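Local coordinates for cytochrome C-type biogenesis protein ccmF (Thermus thermophilus, PDB 6ZMQ), which binds heme b in the membrane and, as a cytochrome c heme lyase, probably takes part in attaching heme to cytochrome c during its maturation, at residues V144-G147 with I148-F151; L200-P203 with Y204-V208; I520-S523 with Q524-L528. All blocks are in the same frame, centred on the assembly; numbering follows the deposited sequence.

Overall arrangement
Contact 1 lies on helix 135-157 and contact 2 on the next helix, 185-213, and they pack against each other: their centres are about 12 Å apart, and V144 CG1 meets A205 CB at 3.7 Å. Contact 3 sits on the far side of the chain's centre, at the end of helix 501-525, with its centre about 45 Å from that of contact 1 and about 40 Å from that of contact 2. At contact 2 the side chain of L200 is about 12 Å from the bound heme and about 12 Å from that of the axial ligand H276. Contacts 1 and 3 each contribute residues to a phosphatidylethanolamine pocket, with a detergent molecule also bound at contact 3.

Contact 1: V144-G147 with I148-F151; sequences VLFG and IQVF. With PTY (phosphatidylethanolamine), chain E.
V144 to F151 make two turns of the transmembrane helix 135-157, tied together by regular i to i+4 backbone bonds: I148 N to V144 O, Q149 N to L145 O, V150 N to F146 O and F151 N to G147 O. The second of these is 3.1 Å long from Q149 N to L145 O. On the protein-facing side, L145 and I148 run side by side and meet through methyl groups, CD2 of L145 lying 4.2 Å from CD1 of I148. One residue further round the helix, Q149 sends its extended chain alongside F146, with NE2 3.7 Å from F146 CD1. Amide and ring planes are turned 64° apart, so the two do not stack. Both ends of this buried amide have weak hydrogen bonds, NE2 with S35 OG and OE1 with T125 OG1, which should limit its rotation.

At G147 the helix meets lipid: lacking a side chain, the glycine lets an acyl chain of phosphatidylethanolamine rest directly on the backbone, C21 of the lipid coming within 3.4 Å of G147 O; a CB here would run into lipid C23. V150 CG1 touches C41 of the second acyl chain at 3.7 Å. F151 reaches both chains: with CG anti to its backbone N (chi1 177°), the ring places CD1 3.7 Å from lipid C17 and equally near C38.

Within the protein, F151 stacks on F332 and meets F329 edge-to-face, while F146 and V150 pack on helix 20-47, Q149 and I148 on helix 110-129, and V144 and L145 on helix 185-213.

Contact 2: L200-P203 with Y204-V208; sequences LSVP and YAYAV
P203 and Y204 stand at a kink in the transmembrane helix 185-213, and with V202 they carry most of this local contact. Proline has no N-H, so P203 cannot bond back to the preceding turn, and the helix bends there. Its CB comes 3.1 Å from Y204 N, while its ring packs on W226 and T227. Past the kink the usual pattern resumes: A205 N bonds to S201 O, Y206 N to V202 O, and A207 N to P203 O at 2.8 Å. That last donor lies in the carbonyl plane of P203.

Y204 throws its ring away from the preceding turn, its CG anti to the backbone N (chi1 166°). CB stays behind, 3.4 Å from S201 O, and the same oxygen lies at the edge of the ring, near its plane. One methyl of V208, CG2, sits 3.5 Å above the plane of the Y204 ring, displaced toward its rim. The ring also stacks on F299, and the phenol oxygen is hydrogen-bonded to A336 O, so this buried tyrosine is fixed at both its ring and its tip.

V202 works on another flank of the helix. Its CG2 lies alongside the Y206 ring, 4.0 Å from CE1, with the two side chains pointing the same way. The edge of that ring faces V202 O in its own plane, CD1 being 3.1 Å from the oxygen. S201 OG turns back to bond V198 O.

Around this bend, P203 and V202 press on helix 224-247, the side chain of P203 being about 8 Å from that of the heme-binding R224; L200 and A207 pack on helix 288-307, and Y204, A205 and Y206 on helix 135-157.

Contact 3: I520-S523 with Q524-L528; sequences IAFS and QTYRL. With LMT (dodecyl-beta-D-maltoside), chain D.
I520 to T525 are the last turns of the transmembrane helix 501-525, and Y526, bonded back to F522, is where the chain leaves helical geometry on its way to strand 528-534. A521, Q524 and T525 also line a bound phosphatidylethanolamine. Of the backbone bonds, Q524 N holds I520 O at 2.8 Å and T525 N holds A521 O. The last, Y526 N to F522 O, is the longest of the three at 3.2 Å, its donor 42° out of the carbonyl plane. T525 OG1 (chi1 36°) is swung back over the helix to bond A521 O as well, though the modelled length is too short to be trusted. S523 OG bonds A519 O and the hydroxyl of Y254.

The apolar contact is that of F522 and Y526, whose side chains lie side by side, pointing the same way, with CD2 atoms 4.2 Å apart. T525 CB rests 4.1 Å above one face of the Y526 ring. Y458 meets F522 edge-to-face, and the phenol of Y526 bonds T459 N.

A dodecyl-beta-D-maltoside molecule lies against I520, Q524 and R527. I520 CG2 touches its alkyl C3 at 3.8 Å. The Q524 chain bends at chi2 (-57°), bringing NE2 to a weak hydrogen bond of 3.4 Å with the sugar oxygen O5'; the nearest maltoside atom to NE2 is O1', at 2.6 Å. NE2 also bonds the Y254 hydroxyl. With an alanine here, the Y254 hydroxyl would probably keep only S523 OG of these two partners, O5' would lose its weak bond, and a gap is likely to open between helix and sugar. R527, whose NH2 bonds G252 O, holds the same NH2 3.5 Å from maltoside O6'.

Contact 1: V144-G147 with I148-F151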
# COMPACT_ATOMS: atom_id res chain seq x y z
N VAL A 144 -16.41 -17.17 -6.48
CA VAL A 144 -16.24 -15.81 -5.94
C VAL A 144 -15.21 -15.01 -6.76
O VAL A 144 -15.40 -13.80 -6.99
CB VAL A 144 -15.91 -15.86 -4.44
CG1 VAL A 144 -14.80 -16.78 -4.19
CG2 VAL A 144 -15.63 -14.48 -3.83
N LEU A 145 -14.15 -15.66 -7.28
CA LEU A 145 -13.16 -14.92 -8.07
C LEU A 145 -13.71 -14.52 -9.45
O LEU A 145 -13.47 -13.39 -9.91
CB LEU A 145 -11.87 -15.74 -8.20
CG LEU A 145 -10.98 -15.93 -6.96
CD1 LEU A 145 -9.68 -16.60 -7.37
CD2 LEU A 145 -10.70 -14.59 -6.32
N PHE A 146 -14.50 -15.40 -10.08
CA PHE A 146 -15.21 -15.03 -11.30
C PHE A 146 -16.28 -13.98 -11.03
O PHE A 146 -16.59 -13.19 -11.92
CB PHE A 146 -15.86 -16.25 -11.94
CG PHE A 146 -14.93 -17.05 -12.83
CD1 PHE A 146 -14.35 -16.47 -13.93
CD2 PHE A 146 -14.74 -18.42 -12.64
CE1 PHE A 146 -13.53 -17.19 -14.78
CE2 PHE A 146 -13.92 -19.16 -13.47
CZ PHE A 146 -13.31 -18.54 -14.55
N GLY A 147 -16.84 -13.94 -9.82
CA GLY A 147 -17.74 -12.85 -9.44
C GLY A 147 -17.06 -11.50 -9.38
O GLY A 147 -17.63 -10.49 -9.80
N ILE A 148 -15.84 -11.46 -8.82
CA ILE A 148 -15.07 -10.20 -8.75
C ILE A 148 -14.73 -9.72 -10.16
O ILE A 148 -14.85 -8.52 -10.48
CB ILE A 148 -13.80 -10.39 -7.90
CG1 ILE A 148 -14.15 -10.67 -6.44
CG2 ILE A 148 -12.92 -9.16 -7.93
CD1 ILE A 148 -12.95 -11.14 -5.64
N GLN A 149 -14.32 -10.66 -11.02
CA GLN A 149 -14.05 -10.34 -12.43
C GLN A 149 -15.31 -9.85 -13.15
O GLN A 149 -15.23 -8.92 -13.97
CB GLN A 149 -13.52 -11.58 -13.16
CG GLN A 149 -12.19 -12.12 -12.68
CD GLN A 149 -11.72 -13.29 -13.53
OE1 GLN A 149 -10.85 -14.04 -13.13
NE2 GLN A 149 -12.32 -13.45 -14.70
N VAL A 150 -16.46 -10.46 -12.85
CA VAL A 150 -17.73 -10.05 -13.43
C VAL A 150 -18.11 -8.65 -12.96
O VAL A 150 -18.61 -7.84 -13.76
CB VAL A 150 -18.82 -11.11 -13.14
CG1 VAL A 150 -20.23 -10.54 -13.13
CG2 VAL A 150 -18.75 -12.16 -14.19
N PHE A 151 -17.81 -8.30 -11.70
CA PHE A 151 -18.06 -6.93 -11.24
C PHE A 151 -17.16 -5.93 -11.95
O PHE A 151 -17.64 -4.87 -12.36
CB PHE A 151 -17.85 -6.75 -9.73
CG PHE A 151 -18.04 -5.31 -9.30
CD1 PHE A 151 -19.27 -4.68 -9.45
CD2 PHE A 151 -16.97 -4.55 -8.83
CE1 PHE A 151 -19.45 -3.35 -9.08
CE2 PHE A 151 -17.14 -3.22 -8.46
CZ PHE A 151 -18.39 -2.62 -8.58
C1 PTY E . -27.21 3.60 -11.55
C2 PTY E . -29.95 10.18 -10.89
C3 PTY E . -28.87 9.50 -10.05
O4 PTY E . -26.18 3.55 -12.49
C5 PTY E . -26.33 5.23 -9.82
C6 PTY E . -26.69 3.76 -10.11
O7 PTY E . -25.61 2.88 -9.85
C8 PTY E . -25.94 1.67 -9.19
O10 PTY E . -27.07 1.41 -8.98
C11 PTY E . -24.86 0.67 -8.73
C12 PTY E . -25.45 -0.66 -8.20
C13 PTY E . -24.50 -1.40 -7.23
C14 PTY E . -24.42 -2.91 -7.48
C15 PTY E . -23.04 -3.48 -7.12
C16 PTY E . -23.08 -4.95 -6.64
C17 PTY E . -22.21 -5.84 -7.55
C18 PTY E . -21.64 -7.06 -6.82
C19 PTY E . -20.98 -8.02 -7.82
C20 PTY E . -20.71 -9.39 -7.18
C21 PTY E . -20.61 -10.48 -8.25
C22 PTY E . -21.31 -11.77 -7.80
C23 PTY E . -20.39 -12.60 -6.89
C24 PTY E . -21.04 -13.95 -6.56
C25 PTY E . -20.07 -14.89 -5.84
C26 PTY E . -20.60 -15.24 -4.45
C27 PTY E . -20.28 -16.69 -4.09
C28 PTY E . -20.36 -16.84 -2.58
C29 PTY E . -20.63 -18.29 -2.19
C30 PTY E . -26.56 2.86 -13.65
C31 PTY E . -26.51 1.33 -13.66
O30 PTY E . -26.93 3.45 -14.61
C32 PTY E . -25.13 0.87 -13.18
C33 PTY E . -25.10 -0.64 -12.93
C34 PTY E . -23.66 -1.09 -12.69
C35 PTY E . -23.63 -2.59 -12.35
C36 PTY E . -22.29 -3.21 -12.76
C37 PTY E . -22.49 -4.69 -13.09
C38 PTY E . -21.65 -5.54 -12.15
C39 PTY E . -21.98 -7.03 -12.30
C40 PTY E . -22.81 -7.50 -11.11
C41 PTY E . -22.88 -9.02 -11.05
C42 PTY E . -24.12 -9.51 -11.80
C43 PTY E . -24.51 -10.90 -11.29
C44 PTY E . -24.09 -11.93 -12.33
P1 PTY E . -28.29 6.96 -10.36
O11 PTY E . -28.20 8.54 -10.82
O12 PTY E . -28.59 6.89 -8.88
O13 PTY E . -29.44 6.33 -11.11
O14 PTY E . -26.90 6.14 -10.73
N1 PTY E . -31.24 10.00 -10.25

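Contact 2: L200-P203 with Y204-V208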
# COMPACT_ATOMS: atom_id res chain seq x y z
N LEU A 200 -4.68 -10.18 -1.89
CA LEU A 200 -5.66 -10.42 -0.84
C LEU A 200 -7.00 -10.91 -1.39
O LEU A 200 -7.90 -11.22 -0.60
CB LEU A 200 -5.85 -9.17 0.02
CG LEU A 200 -4.87 -8.92 1.16
CD1 LEU A 200 -5.50 -7.97 2.16
CD2 LEU A 200 -4.44 -10.21 1.87
N SER A 201 -7.16 -10.95 -2.73
CA SER A 201 -8.34 -11.59 -3.30
C SER A 201 -8.35 -13.08 -3.00
O SER A 201 -9.37 -13.63 -2.55
CB SER A 201 -8.40 -11.35 -4.80
OG SER A 201 -7.59 -12.27 -5.50
N VAL A 202 -7.23 -13.77 -3.24
CA VAL A 202 -7.27 -15.24 -3.33
C VAL A 202 -7.35 -15.94 -1.97
O VAL A 202 -8.07 -16.95 -1.88
CB VAL A 202 -6.19 -15.75 -4.29
CG1 VAL A 202 -4.87 -15.11 -4.04
CG2 VAL A 202 -6.01 -17.28 -4.29
N PRO A 203 -6.72 -15.46 -0.87
CA PRO A 203 -7.11 -15.97 0.47
C PRO A 203 -8.57 -15.76 0.84
O PRO A 203 -9.18 -16.71 1.36
CB PRO A 203 -6.19 -15.17 1.41
CG PRO A 203 -5.48 -14.18 0.52
CD PRO A 203 -5.36 -14.93 -0.74
N TYR A 204 -9.13 -14.56 0.55
CA TYR A 204 -10.53 -14.25 0.85
C TYR A 204 -11.47 -15.24 0.19
O TYR A 204 -12.40 -15.75 0.84
CB TYR A 204 -10.89 -12.83 0.38
CG TYR A 204 -12.39 -12.54 0.34
CD1 TYR A 204 -13.08 -12.22 1.50
CD2 TYR A 204 -13.12 -12.55 -0.87
CE1 TYR A 204 -14.44 -11.95 1.49
CE2 TYR A 204 -14.48 -12.29 -0.89
CZ TYR A 204 -15.13 -11.99 0.29
OH TYR A 204 -16.48 -11.71 0.30
N ALA A 205 -11.20 -15.55 -1.08
CA ALA A 205 -11.90 -16.57 -1.85
C ALA A 205 -11.89 -17.90 -1.13
O ALA A 205 -12.96 -18.45 -0.83
CB ALA A 205 -11.25 -16.69 -3.22
N TYR A 206 -10.68 -18.33 -0.71
CA TYR A 206 -10.50 -19.57 0.04
C TYR A 206 -11.28 -19.54 1.35
O TYR A 206 -11.97 -20.51 1.68
CB TYR A 206 -9.01 -19.80 0.31
CG TYR A 206 -8.27 -20.63 -0.73
CD1 TYR A 206 -7.80 -20.05 -1.90
CD2 TYR A 206 -7.99 -21.97 -0.50
CE1 TYR A 206 -7.10 -20.79 -2.84
CE2 TYR A 206 -7.28 -22.71 -1.43
CZ TYR A 206 -6.85 -22.12 -2.60
OH TYR A 206 -6.15 -22.86 -3.52
N ALA A 207 -11.30 -18.36 2.00
CA ALA A 207 -12.02 -18.21 3.27
C ALA A 207 -13.51 -18.33 3.08
O ALA A 207 -14.17 -19.08 3.81
CB ALA A 207 -11.69 -16.88 3.90
N VAL A 208 -14.05 -17.71 2.02
CA VAL A 208 -15.48 -17.81 1.75
C VAL A 208 -15.79 -19.18 1.19
O VAL A 208 -16.90 -19.70 1.37
CB VAL A 208 -15.89 -16.61 0.87
CG1 VAL A 208 -17.35 -16.66 0.43
CG2 VAL A 208 -15.67 -15.32 1.64

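Contact 3: I520-S523 with Q524-L528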
# COMPACT_ATOMS: atom_id res chain seq x y z
N ILE A 520 9.88 8.20 13.19
CA ILE A 520 8.61 8.94 13.14
C ILE A 520 8.42 9.78 14.39
O ILE A 520 8.05 10.96 14.29
CB ILE A 520 7.44 7.97 12.89
CG1 ILE A 520 7.72 7.19 11.60
CG2 ILE A 520 6.07 8.69 12.90
CD1 ILE A 520 6.57 6.43 11.03
N ALA A 521 8.74 9.24 15.58
CA ALA A 521 8.57 10.05 16.79
C ALA A 521 9.59 11.18 16.86
O ALA A 521 9.25 12.30 17.29
CB ALA A 521 8.63 9.17 18.02
N PHE A 522 10.82 10.94 16.39
CA PHE A 522 11.84 11.98 16.39
C PHE A 522 11.56 13.08 15.36
O PHE A 522 11.87 14.25 15.60
CB PHE A 522 13.22 11.36 16.18
CG PHE A 522 13.95 11.05 17.47
CD1 PHE A 522 13.80 9.82 18.09
CD2 PHE A 522 14.78 11.99 18.05
CE1 PHE A 522 14.46 9.53 19.27
CE2 PHE A 522 15.45 11.71 19.22
CZ PHE A 522 15.29 10.48 19.83
N SER A 523 10.98 12.72 14.19
CA SER A 523 10.64 13.73 13.19
C SER A 523 9.35 14.46 13.54
O SER A 523 9.18 15.64 13.19
CB SER A 523 10.55 13.10 11.80
OG SER A 523 9.57 12.09 11.74
N GLN A 524 8.40 13.77 14.17
CA GLN A 524 7.15 14.39 14.59
C GLN A 524 7.37 15.39 15.72
O GLN A 524 6.75 16.46 15.74
CB GLN A 524 6.14 13.32 15.02
CG GLN A 524 5.32 12.72 13.88
CD GLN A 524 4.53 13.76 13.10
OE1 GLN A 524 3.93 14.67 13.68
NE2 GLN A 524 4.53 13.63 11.78
N THR A 525 8.22 15.04 16.69
CA THR A 525 8.49 15.95 17.79
C THR A 525 9.31 17.16 17.33
O THR A 525 8.95 18.31 17.60
CB THR A 525 9.22 15.22 18.92
OG1 THR A 525 10.14 14.26 18.38
CG2 THR A 525 8.24 14.52 19.85
N TYR A 526 10.41 16.91 16.64
CA TYR A 526 11.50 17.88 16.53
C TYR A 526 11.59 18.52 15.15
O TYR A 526 12.61 18.42 14.47
CB TYR A 526 12.82 17.20 16.89
CG TYR A 526 12.93 17.02 18.35
CD1 TYR A 526 12.56 18.05 19.20
CD2 TYR A 526 13.44 15.85 18.90
CE1 TYR A 526 12.65 17.93 20.54
CE2 TYR A 526 13.54 15.71 20.27
CZ TYR A 526 13.14 16.76 21.08
OH TYR A 526 13.20 16.70 22.44
N ARG A 527 10.57 19.27 14.77
CA ARG A 527 10.63 19.85 13.44
C ARG A 527 10.31 21.33 13.48
O ARG A 527 9.44 21.77 14.24
CB ARG A 527 9.74 19.06 12.47
CG ARG A 527 8.31 19.47 12.25
CD ARG A 527 7.77 18.64 11.10
NE ARG A 527 7.00 19.44 10.16
CZ ARG A 527 6.70 19.03 8.93
NH1 ARG A 527 6.11 19.86 8.09
NH2 ARG A 527 7.08 17.84 8.51
N LEU A 528 11.08 22.10 12.72
CA LEU A 528 10.88 23.54 12.64
C LEU A 528 10.75 23.98 11.19
O LEU A 528 11.51 23.54 10.32
CB LEU A 528 12.00 24.34 13.35
CG LEU A 528 13.48 24.35 12.95
CD1 LEU A 528 14.15 25.57 13.52
CD2 LEU A 528 14.15 23.16 13.59
C1B LMT D . 1.79 19.34 9.25
C2B LMT D . 1.17 20.21 10.39
C3B LMT D . 1.45 21.74 10.27
C4B LMT D . 2.42 22.15 9.12
C5B LMT D . 1.91 21.41 7.87
C6B LMT D . 2.69 21.88 6.65
O1B LMT D . 1.07 18.14 9.11
O2B LMT D . -0.18 19.97 10.40
O3B LMT D . 1.83 22.27 11.47
O4' LMT D . 2.39 23.51 8.91
O5B LMT D . 1.93 19.98 7.98
O6B LMT D . 2.50 23.22 6.46
C1' LMT D . 1.42 14.06 10.32
C2' LMT D . 0.80 15.06 11.35
C3' LMT D . 0.39 16.39 10.63
C4' LMT D . 1.53 16.97 9.78
C5' LMT D . 1.81 15.84 8.76
C6' LMT D . 2.71 16.19 7.60
O1' LMT D . 2.15 13.09 10.98
O2' LMT D . -0.33 14.51 11.89
O3' LMT D . -0.05 17.30 11.54
O5' LMT D . 2.36 14.72 9.45
O6' LMT D . 3.96 16.32 8.14
C1 LMT D . 1.50 11.85 11.22
C2 LMT D . 2.58 10.80 11.14
C3 LMT D . 2.50 9.65 12.09
C4 LMT D . 1.63 8.56 11.50
C5 LMT D . 1.58 7.39 12.44
C6 LMT D . 1.53 6.06 11.76
C7 LMT D . 2.62 5.93 10.73
C8 LMT D . 3.16 4.54 10.76
C9 LMT D . 3.25 3.92 9.40
C10 LMT D . 3.76 2.52 9.56
C11 LMT D . 3.96 1.90 8.22
C12 LMT D . 5.12 0.96 8.24